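Long-range contacts in Beta/gamma crystallin domain-containing protein 1 (Homo sapiens, PDB 3CW3), which may suppress malignant melanoma, perhaps by interacting with the cytoskeleton, and is represented here by one of its betagamma-crystallin domains: residues Gly1-Ile5 and Ile16-Ser20; Pro32-Val38 and Glu60-Ser66; Cys42-Gln48 and Ile89-Val95; Leu65-Trp69 and Glu80-Asp84. All coordinates share one frame; numbering follows the deposited sequence.

Interaction 1 of 4, residues Gly1-Ile5 and Ile16-Ser20; sequences GKVVI and IEVFS
Val3 and Val18 face each other as an antiparallel hydrogen-bonded pair, each giving its N-H to the other's carbonyl. The bond from Val18 N to Val3 O is the shorter, at 2.8 Å. Two residues on, Ile5 and Ile16 make the same exchange, with Ile16 N 2.8 Å from Ile5 O. Between these pairs the strands draw closer at Val4 and Glu17, where Val4 CA comes within 3.3 Å of Ile16 O in a CA-H...O contact.

On the face carrying the valine pair, CG1 of Val3 lies alongside CB of Val18, 3.6 Å away, because chi1 of 57° places that branch between its own backbone N and carbonyl carbon. On the other face, CG1 of Val4 runs beside CG of Glu17 at 3.8 Å. Just past the end of strand 16-18, the Phe19 ring lies beside the Lys2 chain: Lys2 CG stands over one face near the rim, and CD is 3.5 Å from Phe19 CE1. A water closes this end by donating to both Gly1 O and Phe19 O.

Further out, Val3 and Val18 rest on Trp43 of the other sheet, Ile16 on Trp28 and Leu30, and Ile5 on Ile36. The backbones of Lys2 and Val4 bond to strand 33-40, so strand 2-6 is flanked by two partners. The pair forms the opening beta hairpin of the first Greek key of a betagamma-crystallin domain.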
loop_
_atom_site.group_PDB
_atom_site.type_symbol
_atom_site.label_atom_id
_atom_site.label_comp_id
_atom_site.label_asym_id
_atom_site.label_seq_id
_atom_site.Cartn_x
_atom_site.Cartn_y
_atom_site.Cartn_z
ATOM N N GLY A 1 10.416 12.947 0.077
ATOM C CA GLY A 1 10.419 11.633 0.767
ATOM C C GLY A 1 10.697 10.475 -0.170
ATOM O O GLY A 1 10.967 10.669 -1.356
ATOM N N LYS A 2 10.639 9.265 0.376
ATOM C CA LYS A 2 10.861 8.053 -0.394
ATOM C C LYS A 2 10.192 6.865 0.285
ATOM O O LYS A 2 10.357 6.651 1.486
ATOM C CB LYS A 2 12.361 7.751 -0.547
ATOM C CG LYS A 2 12.625 6.432 -1.281
ATOM C CD LYS A 2 14.083 6.244 -1.709
ATOM C CE LYS A 2 14.975 5.805 -0.560
ATOM N NZ LYS A 2 16.384 5.574 -1.010
ATOM N N VAL A 3 9.418 6.109 -0.483
ATOM C CA VAL A 3 8.768 4.914 0.042
ATOM C C VAL A 3 9.082 3.793 -0.939
ATOM O O VAL A 3 8.973 3.975 -2.153
ATOM C CB VAL A 3 7.222 5.087 0.184
ATOM C CG1 VAL A 3 6.591 5.453 -1.147
ATOM C CG2 VAL A 3 6.610 3.796 0.713
ATOM N N VAL A 4 9.524 2.652 -0.420
ATOM C CA VAL A 4 9.849 1.524 -1.279
ATOM C C VAL A 4 8.890 0.390 -0.978
ATOM O O VAL A 4 8.485 0.190 0.173
ATOM C CB VAL A 4 11.315 1.038 -1.081
ATOM C CG1 VAL A 4 12.279 2.195 -1.310
ATOM C CG2 VAL A 4 11.501 0.453 0.308
ATOM N N ILE A 5 8.527 -0.345 -2.020
ATOM C CA ILE A 5 7.598 -1.449 -1.888
ATOM C C ILE A 5 8.216 -2.758 -2.353
ATOM O O ILE A 5 8.613 -2.894 -3.515
ATOM C CB ILE A 5 6.320 -1.187 -2.720
ATOM C CG1 ILE A 5 5.643 0.098 -2.236
ATOM C CG2 ILE A 5 5.377 -2.381 -2.632
ATOM C CD1 ILE A 5 4.468 0.539 -3.081
ATOM N N ILE A 16 9.841 -1.582 -5.688
ATOM C CA ILE A 16 9.448 -0.443 -6.487
ATOM C C ILE A 16 9.816 0.743 -5.610
ATOM O O ILE A 16 9.327 0.858 -4.484
ATOM C CB ILE A 16 7.932 -0.454 -6.747
ATOM C CG1 ILE A 16 7.553 -1.726 -7.512
ATOM C CG2 ILE A 16 7.531 0.785 -7.524
ATOM C CD1 ILE A 16 6.061 -1.992 -7.579
ATOM N N GLU A 17 10.704 1.597 -6.111
ATOM C CA GLU A 17 11.141 2.769 -5.362
ATOM C C GLU A 17 10.333 3.981 -5.800
ATOM O O GLU A 17 10.433 4.420 -6.948
ATOM C CB GLU A 17 12.639 3.003 -5.583
ATOM C CG GLU A 17 13.508 1.926 -4.945
ATOM C CD GLU A 17 14.995 2.159 -5.151
ATOM O OE1 GLU A 17 15.420 3.333 -5.188
ATOM O OE2 GLU A 17 15.743 1.166 -5.257
ATOM N N VAL A 18 9.523 4.511 -4.887
ATOM C CA VAL A 18 8.675 5.662 -5.196
ATOM C C VAL A 18 9.220 6.969 -4.626
ATOM O O VAL A 18 9.364 7.119 -3.411
ATOM C CB VAL A 18 7.243 5.437 -4.664
ATOM C CG1 VAL A 18 6.330 6.582 -5.104
ATOM C CG2 VAL A 18 6.709 4.093 -5.167
ATOM N N PHE A 19 9.510 7.916 -5.516
ATOM C CA PHE A 19 10.053 9.224 -5.135
ATOM C C PHE A 19 9.061 10.360 -5.381
ATOM O O PHE A 19 9.376 11.528 -5.130
ATOM C CB PHE A 19 11.310 9.531 -5.952
ATOM C CG PHE A 19 12.487 8.662 -5.627
ATOM C CD1 PHE A 19 13.456 9.093 -4.727
ATOM C CD2 PHE A 19 12.645 7.424 -6.241
ATOM C CE1 PHE A 19 14.570 8.305 -4.449
ATOM C CE2 PHE A 19 13.753 6.629 -5.967
ATOM C CZ PHE A 19 14.717 7.069 -5.072
ATOM N N SER A 20 7.875 10.036 -5.878
ATOM C CA SER A 20 6.907 11.085 -6.170
ATOM C C SER A 20 5.477 10.578 -6.249
ATOM O O SER A 20 5.224 9.376 -6.155
ATOM C CB SER A 20 7.269 11.739 -7.501
ATOM O OG SER A 20 7.319 10.754 -8.521
HETATM O O HOH W 1 11.282 12.375 -3.435
#

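Interaction 2 of 4, residues Pro32-Val38 and Glu60-Ser66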
loop_
_atom_site.group_PDB
_atom_site.type_symbol
_atom_site.label_atom_id
_atom_site.label_comp_id
_atom_site.label_asym_id
_atom_site.label_seq_id
_atom_site.Cartn_x
_atom_site.Cartn_y
_atom_site.Cartn_z
ATOM N N PRO A 32 -0.004 -10.934 -2.453
ATOM C CA PRO A 32 -0.972 -10.928 -1.345
ATOM C C PRO A 32 -0.398 -10.272 -0.094
ATOM O O PRO A 32 -1.129 -9.711 0.728
ATOM C CB PRO A 32 -1.263 -12.410 -1.134
ATOM C CG PRO A 32 -1.096 -12.984 -2.519
ATOM C CD PRO A 32 0.166 -12.297 -2.990
ATOM N N VAL A 33 0.918 -10.356 0.048
ATOM C CA VAL A 33 1.602 -9.768 1.187
ATOM C C VAL A 33 2.805 -8.974 0.693
ATOM O O VAL A 33 3.720 -9.527 0.079
ATOM C CB VAL A 33 2.086 -10.854 2.174
ATOM C CG1 VAL A 33 2.798 -10.204 3.355
ATOM C CG2 VAL A 33 0.904 -11.686 2.651
ATOM N N ILE A 34 2.797 -7.675 0.960
ATOM C CA ILE A 34 3.892 -6.816 0.540
ATOM C C ILE A 34 4.404 -6.021 1.728
ATOM O O ILE A 34 3.697 -5.830 2.721
ATOM C CB ILE A 34 3.444 -5.828 -0.563
ATOM C CG1 ILE A 34 2.321 -4.931 -0.033
ATOM C CG2 ILE A 34 2.976 -6.594 -1.797
ATOM C CD1 ILE A 34 1.842 -3.892 -1.027
ATOM N N LEU A 35 5.647 -5.573 1.630
ATOM C CA LEU A 35 6.239 -4.776 2.689
ATOM C C LEU A 35 6.396 -3.356 2.164
ATOM O O LEU A 35 7.098 -3.127 1.178
ATOM C CB LEU A 35 7.606 -5.342 3.084
ATOM C CG LEU A 35 8.346 -4.592 4.196
ATOM C CD1 LEU A 35 7.557 -4.689 5.498
ATOM C CD2 LEU A 35 9.739 -5.185 4.364
ATOM N N ILE A 36 5.710 -2.418 2.806
ATOM C CA ILE A 36 5.782 -1.013 2.433
ATOM C C ILE A 36 6.754 -0.389 3.421
ATOM O O ILE A 36 6.518 -0.416 4.629
ATOM C CB ILE A 36 4.424 -0.290 2.597
ATOM C CG1 ILE A 36 3.333 -0.980 1.770
ATOM C CG2 ILE A 36 4.574 1.170 2.195
ATOM C CD1 ILE A 36 3.596 -1.021 0.278
ATOM N N LYS A 37 7.846 0.167 2.914
ATOM C CA LYS A 37 8.836 0.779 3.781
ATOM C C LYS A 37 9.003 2.265 3.500
ATOM O O LYS A 37 9.624 2.654 2.505
ATOM C CB LYS A 37 10.186 0.068 3.622
ATOM C CG LYS A 37 11.287 0.616 4.523
ATOM C CD LYS A 37 12.582 -0.178 4.368
ATOM C CE LYS A 37 13.696 0.405 5.228
ATOM N NZ LYS A 37 13.341 0.381 6.672
ATOM N N VAL A 38 8.430 3.099 4.362
ATOM C CA VAL A 38 8.584 4.535 4.197
ATOM C C VAL A 38 9.953 4.837 4.792
ATOM O O VAL A 38 10.148 4.751 6.007
ATOM C CB VAL A 38 7.490 5.336 4.953
ATOM C CG1 VAL A 38 7.833 6.823 4.949
ATOM C CG2 VAL A 38 6.135 5.126 4.287
ATOM N N GLU A 60 7.258 7.514 8.441
ATOM C CA GLU A 60 8.458 6.685 8.465
ATOM C C GLU A 60 8.260 5.357 9.194
ATOM O O GLU A 60 7.758 5.315 10.318
ATOM C CB GLU A 60 9.608 7.469 9.107
ATOM C CG GLU A 60 10.926 6.728 9.140
ATOM C CD GLU A 60 12.047 7.582 9.708
ATOM O OE1 GLU A 60 13.170 7.065 9.874
ATOM O OE2 GLU A 60 11.800 8.775 9.980
ATOM N N GLY A 61 8.655 4.269 8.543
ATOM C CA GLY A 61 8.508 2.962 9.154
ATOM C C GLY A 61 8.126 1.879 8.170
ATOM O O GLY A 61 8.000 2.134 6.973
ATOM N N GLU A 62 7.939 0.666 8.676
ATOM C CA GLU A 62 7.580 -0.471 7.837
ATOM C C GLU A 62 6.204 -1.022 8.151
ATOM O O GLU A 62 5.805 -1.110 9.314
ATOM C CB GLU A 62 8.604 -1.592 7.998
ATOM C CG GLU A 62 9.854 -1.424 7.169
ATOM C CD GLU A 62 10.907 -2.461 7.507
ATOM O OE1 GLU A 62 10.530 -3.616 7.808
ATOM O OE2 GLU A 62 12.111 -2.122 7.460
ATOM N N LEU A 63 5.483 -1.399 7.101
ATOM C CA LEU A 63 4.151 -1.965 7.255
ATOM C C LEU A 63 3.969 -3.127 6.294
ATOM O O LEU A 63 4.109 -2.974 5.080
ATOM C CB LEU A 63 3.077 -0.909 6.976
ATOM C CG LEU A 63 1.623 -1.403 7.037
ATOM C CD1 LEU A 63 1.270 -1.838 8.451
ATOM C CD2 LEU A 63 0.695 -0.293 6.590
ATOM N N GLU A 64 3.676 -4.299 6.840
ATOM C CA GLU A 64 3.445 -5.460 6.000
ATOM C C GLU A 64 1.977 -5.367 5.617
ATOM O O GLU A 64 1.095 -5.633 6.433
ATOM C CB GLU A 64 3.719 -6.751 6.771
ATOM C CG GLU A 64 3.554 -8.008 5.939
ATOM C CD GLU A 64 4.029 -9.250 6.668
ATOM O OE1 GLU A 64 5.242 -9.349 6.952
ATOM O OE2 GLU A 64 3.186 -10.126 6.959
ATOM N N LEU A 65 1.718 -4.964 4.378
ATOM C CA LEU A 65 0.352 -4.810 3.904
ATOM C C LEU A 65 -0.198 -6.074 3.271
ATOM O O LEU A 65 0.508 -6.791 2.562
ATOM C CB LEU A 65 0.262 -3.668 2.887
ATOM C CG LEU A 65 -0.774 -2.579 3.173
ATOM C CD1 LEU A 65 -0.974 -1.745 1.921
ATOM C CD2 LEU A 65 -2.087 -3.195 3.611
ATOM N N SER A 66 -1.475 -6.325 3.530
ATOM C CA SER A 66 -2.171 -7.490 3.005
ATOM C C SER A 66 -3.665 -7.275 3.226
ATOM O O SER A 66 -4.077 -6.271 3.818
ATOM C CB SER A 66 -1.738 -8.747 3.759
ATOM O OG SER A 66 -2.152 -8.674 5.116
#
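Lys37 reaches across to Glu62 in a salt bridge, NZ to OE2 2.9 Å. The lysine chain runs out extended and turns only at its last bond, chi4 61°, which swings NZ onto the carboxylate. It meets OE2 on the anti lone pair, the one pointing away from OE1. Lower down the two stems cross, with Lys37 CG 3.6 Å from Glu62 CG. The methyls of Leu35 come up to the other carboxylate oxygen, and two residues along on the same face, Val33 CG1 lies 3.5 Å from Glu64 CG.

Backbone bonds in both directions join Ile34 with Leu65, Ile36 with Leu63 and Val38 with Gly61. Strand 33-40 comes from the first Greek key and strand 61-66 from the second, so this is the strand exchange by which paired betagamma-crystallin motifs complete each other's sheets.

The opposite face of the pair is apolar. Ile34 takes chi1 of 61°, bringing CG1 beside Leu65 CB at 3.8 Å, the two side chains pointing the same way. Leu65 departs from the staggered positions, and its side chain packs on Leu45 and Ile56 of the facing sheet. Ile36 and Val38 turn inward onto Leu58, while Val38 CG1 also comes 3.6 Å from Glu60 CA. At the far end Ser66 CB approaches Pro32 O to 3.2 Å.

Interaction 3 of 4, residues Cys42-Gln48 and Ile89-Val95; sequences CWILYEQ and IGSIRHV
The imidazole of His94 lies on one face of the Trp43 indole as an offset stack, its centroid 4.3 Å from that of the six-membered ring and the planes 20° apart. His94 ND1 sits toward the indole rim, 3.4 Å from Trp43 CZ2. On the same side of the sheet, Ile92 is the neighbour of His94. Its CG2 knob pushes against Trp43 CE3 at 3.5 Å, while CG1 lies alongside Leu45 CD2.

On the reverse face, Val95 fits between Cys42 and Ile44, CB to Cys42 CB 3.7 Å, and its CG2 touches Ile44 CG1, the two side chains crossing at about a right angle. The Tyr46 ring is bounded by Ile44 CG2 over one face and by Arg93 CB at its edge, 3.9 Å from Tyr46 CE1.

Where the strand turns its corner, Gly90 brings a bare CA against Gln48 and Glu47. Gly90 and Ser91 both face Tyr46 in a classic beta bulge, with Gly90 N 2.7 Å from Tyr46 O and a weaker bond from Ser91 N. Ser91 OG is 2.7 Å from Gln48 O and also bonds Phe51 N, pinning the folded hairpin between strands 42-46 and 55-58, as in other betagamma-crystallin motifs. Strand 55-58 flanks strand 42-46, Gly90 and Ile92 bond to Cys25 and Ile22, and Asp21 holds Arg93 NH1 and His94 N. Trp43 and Ile92 point inward, onto Val3 and Ile5 of strand 2-6.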
loop_
_atom_site.group_PDB
_atom_site.type_symbol
_atom_site.label_atom_id
_atom_site.label_comp_id
_atom_site.label_asym_id
_atom_site.label_seq_id
_atom_site.Cartn_x
_atom_site.Cartn_y
_atom_site.Cartn_z
ATOM N N CYS A 42 6.308 11.477 4.386
ATOM C CA CYS A 42 4.976 10.992 4.704
ATOM C C CYS A 42 4.278 10.650 3.400
ATOM O O CYS A 42 4.491 11.306 2.377
ATOM C CB CYS A 42 4.187 12.058 5.467
ATOM S SG CYS A 42 4.965 12.543 7.033
ATOM N N TRP A 43 3.443 9.623 3.437
ATOM C CA TRP A 43 2.745 9.187 2.241
ATOM C C TRP A 43 1.331 8.738 2.536
ATOM O O TRP A 43 0.966 8.518 3.686
ATOM C CB TRP A 43 3.492 8.018 1.600
ATOM C CG TRP A 43 4.901 8.337 1.232
ATOM C CD1 TRP A 43 5.972 8.449 2.075
ATOM C CD2 TRP A 43 5.389 8.616 -0.080
ATOM N NE1 TRP A 43 7.101 8.784 1.361
ATOM C CE2 TRP A 43 6.769 8.892 0.035
ATOM C CE3 TRP A 43 4.792 8.662 -1.348
ATOM C CZ2 TRP A 43 7.564 9.210 -1.069
ATOM C CZ3 TRP A 43 5.585 8.980 -2.448
ATOM C CH2 TRP A 43 6.954 9.250 -2.299
ATOM N N ILE A 44 0.537 8.604 1.482
ATOM C CA ILE A 44 -0.828 8.128 1.618
ATOM C C ILE A 44 -1.080 7.106 0.521
ATOM O O ILE A 44 -0.849 7.383 -0.657
ATOM C CB ILE A 44 -1.871 9.245 1.443
ATOM C CG1 ILE A 44 -1.613 10.385 2.429
ATOM C CG2 ILE A 44 -3.267 8.667 1.681
ATOM C CD1 ILE A 44 -2.445 11.608 2.142
ATOM N N LEU A 45 -1.546 5.925 0.909
ATOM C CA LEU A 45 -1.858 4.891 -0.063
ATOM C C LEU A 45 -3.365 4.974 -0.274
ATOM O O LEU A 45 -4.127 4.979 0.693
ATOM C CB LEU A 45 -1.493 3.506 0.471
ATOM C CG LEU A 45 -0.062 3.274 0.955
ATOM C CD1 LEU A 45 0.071 1.824 1.391
ATOM C CD2 LEU A 45 0.933 3.587 -0.154
ATOM N N TYR A 46 -3.790 5.074 -1.528
ATOM C CA TYR A 46 -5.213 5.151 -1.837
ATOM C C TYR A 46 -5.706 3.904 -2.554
ATOM O O TYR A 46 -4.986 3.295 -3.346
ATOM C CB TYR A 46 -5.520 6.369 -2.707
ATOM C CG TYR A 46 -5.516 7.690 -1.972
ATOM C CD1 TYR A 46 -4.391 8.512 -1.969
ATOM C CD2 TYR A 46 -6.657 8.136 -1.306
ATOM C CE1 TYR A 46 -4.407 9.757 -1.326
ATOM C CE2 TYR A 46 -6.683 9.370 -0.662
ATOM C CZ TYR A 46 -5.563 10.177 -0.678
ATOM O OH TYR A 46 -5.615 11.410 -0.068
ATOM N N GLU A 47 -6.952 3.543 -2.276
ATOM C CA GLU A 47 -7.581 2.381 -2.881
ATOM C C GLU A 47 -7.842 2.580 -4.375
ATOM O O GLU A 47 -7.778 1.631 -5.154
ATOM C CB GLU A 47 -8.898 2.095 -2.159
ATOM C CG GLU A 47 -9.834 1.163 -2.898
ATOM C CD GLU A 47 -11.201 1.087 -2.245
ATOM O OE1 GLU A 47 -11.687 2.128 -1.749
ATOM O OE2 GLU A 47 -11.791 -0.010 -2.240
ATOM N N GLN A 48 -8.130 3.814 -4.771
ATOM C CA GLN A 48 -8.425 4.103 -6.170
ATOM C C GLN A 48 -7.505 5.150 -6.779
ATOM O O GLN A 48 -6.850 5.903 -6.063
ATOM C CB GLN A 48 -9.877 4.571 -6.299
ATOM C CG GLN A 48 -10.861 3.669 -5.571
ATOM C CD GLN A 48 -12.301 4.065 -5.805
ATOM O OE1 GLN A 48 -12.672 5.227 -5.648
ATOM N NE2 GLN A 48 -13.125 3.093 -6.177
ATOM N N ILE A 89 -3.082 -1.262 -5.191
ATOM C CA ILE A 89 -2.997 0.127 -4.755
ATOM C C ILE A 89 -3.464 1.004 -5.915
ATOM O O ILE A 89 -2.982 0.862 -7.044
ATOM C CB ILE A 89 -1.544 0.506 -4.366
ATOM C CG1 ILE A 89 -1.068 -0.371 -3.206
ATOM C CG2 ILE A 89 -1.475 1.973 -3.964
ATOM C CD1 ILE A 89 0.380 -0.131 -2.808
ATOM N N GLY A 90 -4.408 1.902 -5.638
ATOM C CA GLY A 90 -4.939 2.775 -6.674
ATOM C C GLY A 90 -4.046 3.954 -7.016
ATOM O O GLY A 90 -3.875 4.304 -8.182
ATOM N N SER A 91 -3.485 4.579 -5.993
ATOM C CA SER A 91 -2.608 5.723 -6.189
ATOM C C SER A 91 -1.820 5.973 -4.918
ATOM O O SER A 91 -2.224 5.551 -3.832
ATOM C CB SER A 91 -3.424 6.968 -6.577
ATOM O OG SER A 91 -4.530 7.164 -5.709
ATOM N N ILE A 92 -0.684 6.643 -5.063
ATOM C CA ILE A 92 0.185 6.941 -3.936
ATOM C C ILE A 92 0.469 8.437 -3.922
ATOM O O ILE A 92 0.959 9.000 -4.908
ATOM C CB ILE A 92 1.513 6.143 -4.049
ATOM C CG1 ILE A 92 1.219 4.646 -3.897
ATOM C CG2 ILE A 92 2.512 6.625 -3.014
ATOM C CD1 ILE A 92 2.441 3.738 -4.035
ATOM N N ARG A 93 0.142 9.076 -2.804
ATOM C CA ARG A 93 0.348 10.507 -2.655
ATOM C C ARG A 93 1.593 10.809 -1.830
ATOM O O ARG A 93 1.781 10.279 -0.734
ATOM C CB ARG A 93 -0.876 11.143 -1.990
ATOM C CG ARG A 93 -0.868 12.669 -1.979
ATOM C CD ARG A 93 -1.365 13.245 -3.307
ATOM N NE ARG A 93 -1.620 14.681 -3.202
ATOM C CZ ARG A 93 -0.678 15.622 -3.228
ATOM N NH1 ARG A 93 0.601 15.291 -3.367
ATOM N NH2 ARG A 93 -1.018 16.899 -3.096
ATOM N N HIS A 94 2.437 11.673 -2.378
ATOM C CA HIS A 94 3.675 12.092 -1.737
ATOM C C HIS A 94 3.352 13.348 -0.930
ATOM O O HIS A 94 3.168 14.429 -1.493
ATOM C CB HIS A 94 4.723 12.376 -2.822
ATOM C CG HIS A 94 6.045 12.840 -2.296
ATOM N ND1 HIS A 94 6.517 12.495 -1.048
ATOM C CD2 HIS A 94 7.017 13.586 -2.874
ATOM C CE1 HIS A 94 7.722 13.007 -0.880
ATOM N NE2 HIS A 94 8.050 13.672 -1.972
ATOM N N VAL A 95 3.263 13.197 0.389
ATOM C CA VAL A 95 2.935 14.320 1.255
ATOM C C VAL A 95 4.073 15.325 1.376
ATOM O O VAL A 95 5.091 15.063 2.023
ATOM C CB VAL A 95 2.525 13.838 2.659
ATOM C CG1 VAL A 95 2.138 15.028 3.524
ATOM C CG2 VAL A 95 1.358 12.865 2.547
HETATM O O HOH W 2 7.356 13.157 2.132
#

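Interaction 4 of 4, residues Leu65-Trp69 and Glu80-Asp84; sequences LSGLW and EAESD
A single water is gripped by three groups where Leu68 meets Glu80 and Ala81. It accepts from Leu68 N at 2.9 Å, and both Glu80 OE2 and Ala81 O lie within hydrogen-bonding distance of it. No direct hydrogen bond joins the two segments, so water carries the polar traffic. A second molecule accepts from Gly67 N at 2.6 Å and from Ser83 N. A third donates to Glu82 OE2, 2.6 Å away, and bonds Ser66 OG.

The closest direct approach is at Gly67, whose CA lies 3.1 Å from Ala81 O in a bent CA-H...O contact. With phi at 87° and no side chain, Gly67 lets both the Ala81 carbonyl and the Glu80 carboxylate close in. Glu80 CG rests against Ser66 O at 3.3 Å, and a bend at chi2, 62°, then turns the carboxylate toward Gly67 and the first water. CG of Glu82, two residues along, comes to the same serine, 3.8 Å from Ser66 OG. Beyond the glycine, a methyl of Leu68 packs on the side chain of Ser83, whose hydroxyl is bonded to Lys85 N.

A glycerol, probably from the crystallisation liquor, hydrogen-bonds Ser66 O and Gly67 O. Trp69 NE1 bonds Val88 O, probably the bond of the tryptophan corner for which this domain is noted. This is the surface turn leaving strand 61-66, laid against the long connection to the last strand of the second Greek key.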
loop_
_atom_site.group_PDB
_atom_site.type_symbol
_atom_site.label_atom_id
_atom_site.label_comp_id
_atom_site.label_asym_id
_atom_site.label_seq_id
_atom_site.Cartn_x
_atom_site.Cartn_y
_atom_site.Cartn_z
ATOM N N LEU A 65 1.718 -4.964 4.378
ATOM C CA LEU A 65 0.352 -4.810 3.904
ATOM C C LEU A 65 -0.198 -6.074 3.271
ATOM O O LEU A 65 0.508 -6.791 2.562
ATOM C CB LEU A 65 0.262 -3.668 2.887
ATOM C CG LEU A 65 -0.774 -2.579 3.173
ATOM C CD1 LEU A 65 -0.974 -1.745 1.921
ATOM C CD2 LEU A 65 -2.087 -3.195 3.611
ATOM N N SER A 66 -1.475 -6.325 3.530
ATOM C CA SER A 66 -2.171 -7.490 3.005
ATOM C C SER A 66 -3.665 -7.275 3.226
ATOM O O SER A 66 -4.077 -6.271 3.818
ATOM C CB SER A 66 -1.738 -8.747 3.759
ATOM O OG SER A 66 -2.152 -8.674 5.116
ATOM N N GLY A 67 -4.466 -8.222 2.750
ATOM C CA GLY A 67 -5.902 -8.139 2.928
ATOM C C GLY A 67 -6.637 -7.363 1.858
ATOM O O GLY A 67 -6.063 -6.989 0.830
ATOM N N LEU A 68 -7.922 -7.121 2.105
ATOM C CA LEU A 68 -8.760 -6.384 1.169
ATOM C C LEU A 68 -9.199 -5.072 1.812
ATOM O O LEU A 68 -9.380 -4.997 3.030
ATOM C CB LEU A 68 -9.992 -7.216 0.798
ATOM C CG LEU A 68 -9.720 -8.619 0.242
ATOM C CD1 LEU A 68 -11.021 -9.411 0.194
ATOM C CD2 LEU A 68 -9.091 -8.515 -1.144
ATOM N N TRP A 69 -9.371 -4.043 0.988
ATOM C CA TRP A 69 -9.786 -2.732 1.473
ATOM C C TRP A 69 -11.151 -2.793 2.160
ATOM O O TRP A 69 -11.970 -3.662 1.865
ATOM C CB TRP A 69 -9.843 -1.726 0.317
ATOM C CG TRP A 69 -8.501 -1.370 -0.277
ATOM C CD1 TRP A 69 -7.882 -1.971 -1.340
ATOM C CD2 TRP A 69 -7.620 -0.322 0.157
ATOM N NE1 TRP A 69 -6.674 -1.361 -1.596
ATOM C CE2 TRP A 69 -6.489 -0.346 -0.692
ATOM C CE3 TRP A 69 -7.678 0.635 1.181
ATOM C CZ2 TRP A 69 -5.425 0.554 -0.551
ATOM C CZ3 TRP A 69 -6.621 1.530 1.323
ATOM C CH2 TRP A 69 -5.509 1.482 0.460
ATOM N N GLU A 80 -5.087 -8.861 10.243
ATOM C CA GLU A 80 -5.617 -8.513 8.931
ATOM C C GLU A 80 -5.805 -9.828 8.174
ATOM O O GLU A 80 -4.887 -10.647 8.109
ATOM C CB GLU A 80 -4.624 -7.613 8.188
ATOM C CG GLU A 80 -5.132 -7.029 6.873
ATOM C CD GLU A 80 -6.347 -6.126 7.048
ATOM O OE1 GLU A 80 -6.551 -5.594 8.160
ATOM O OE2 GLU A 80 -7.093 -5.938 6.065
ATOM N N ALA A 81 -6.995 -10.031 7.615
ATOM C CA ALA A 81 -7.291 -11.257 6.883
ATOM C C ALA A 81 -6.691 -11.244 5.487
ATOM O O ALA A 81 -7.112 -10.475 4.626
ATOM C CB ALA A 81 -8.801 -11.467 6.793
ATOM N N GLU A 82 -5.711 -12.110 5.264
ATOM C CA GLU A 82 -5.061 -12.194 3.967
ATOM C C GLU A 82 -6.012 -12.712 2.889
ATOM O O GLU A 82 -7.062 -13.287 3.185
ATOM C CB GLU A 82 -3.818 -13.086 4.071
ATOM C CG GLU A 82 -2.668 -12.398 4.799
ATOM C CD GLU A 82 -1.522 -13.331 5.148
ATOM O OE1 GLU A 82 -1.269 -14.288 4.384
ATOM O OE2 GLU A 82 -0.860 -13.093 6.181
ATOM N N SER A 83 -5.635 -12.485 1.637
ATOM C CA SER A 83 -6.424 -12.909 0.493
ATOM C C SER A 83 -5.486 -13.457 -0.575
ATOM O O SER A 83 -4.297 -13.151 -0.573
ATOM C CB SER A 83 -7.195 -11.716 -0.073
ATOM O OG SER A 83 -7.703 -12.001 -1.361
ATOM N N ASP A 84 -6.023 -14.265 -1.484
ATOM C CA ASP A 84 -5.221 -14.829 -2.563
ATOM C C ASP A 84 -4.968 -13.778 -3.639
ATOM O O ASP A 84 -4.033 -13.895 -4.428
ATOM C CB ASP A 84 -5.939 -16.029 -3.179
ATOM C CG ASP A 84 -6.042 -17.190 -2.219
ATOM O OD1 ASP A 84 -4.985 -17.736 -1.840
ATOM O OD2 ASP A 84 -7.173 -17.550 -1.832
HETATM O O HOH W 3 -0.924 -10.575 6.747
HETATM O O HOH W 4 -3.723 -10.141 1.221
HETATM O O HOH W 5 -8.441 -8.041 4.815
#

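How the interactions relate
From the N terminus, interaction 1 closes the first short hairpin and is complete before the others begin. Strand 2-6 also pairs with strand 33-40, which puts interactions 1 and 2 in one sheet. Interaction 2 closes the span holding strands 42-46 and 55-58, interaction 3 the long span from 42-48 to 89-95, and the two cross along the chain. That crossing ties the two Greek keys together, with Leu65 against Leu45 and Val38 against Trp43 between the sheets. Interaction 4 starts where interaction 2 ends, sharing Leu65 and Ser66, closes the short loop from Trp69 to Glu80, and nests inside interaction 3. Pro32 against Ser83 and Glu47 against Trp69 join interaction 4 to interactions 2 and 3.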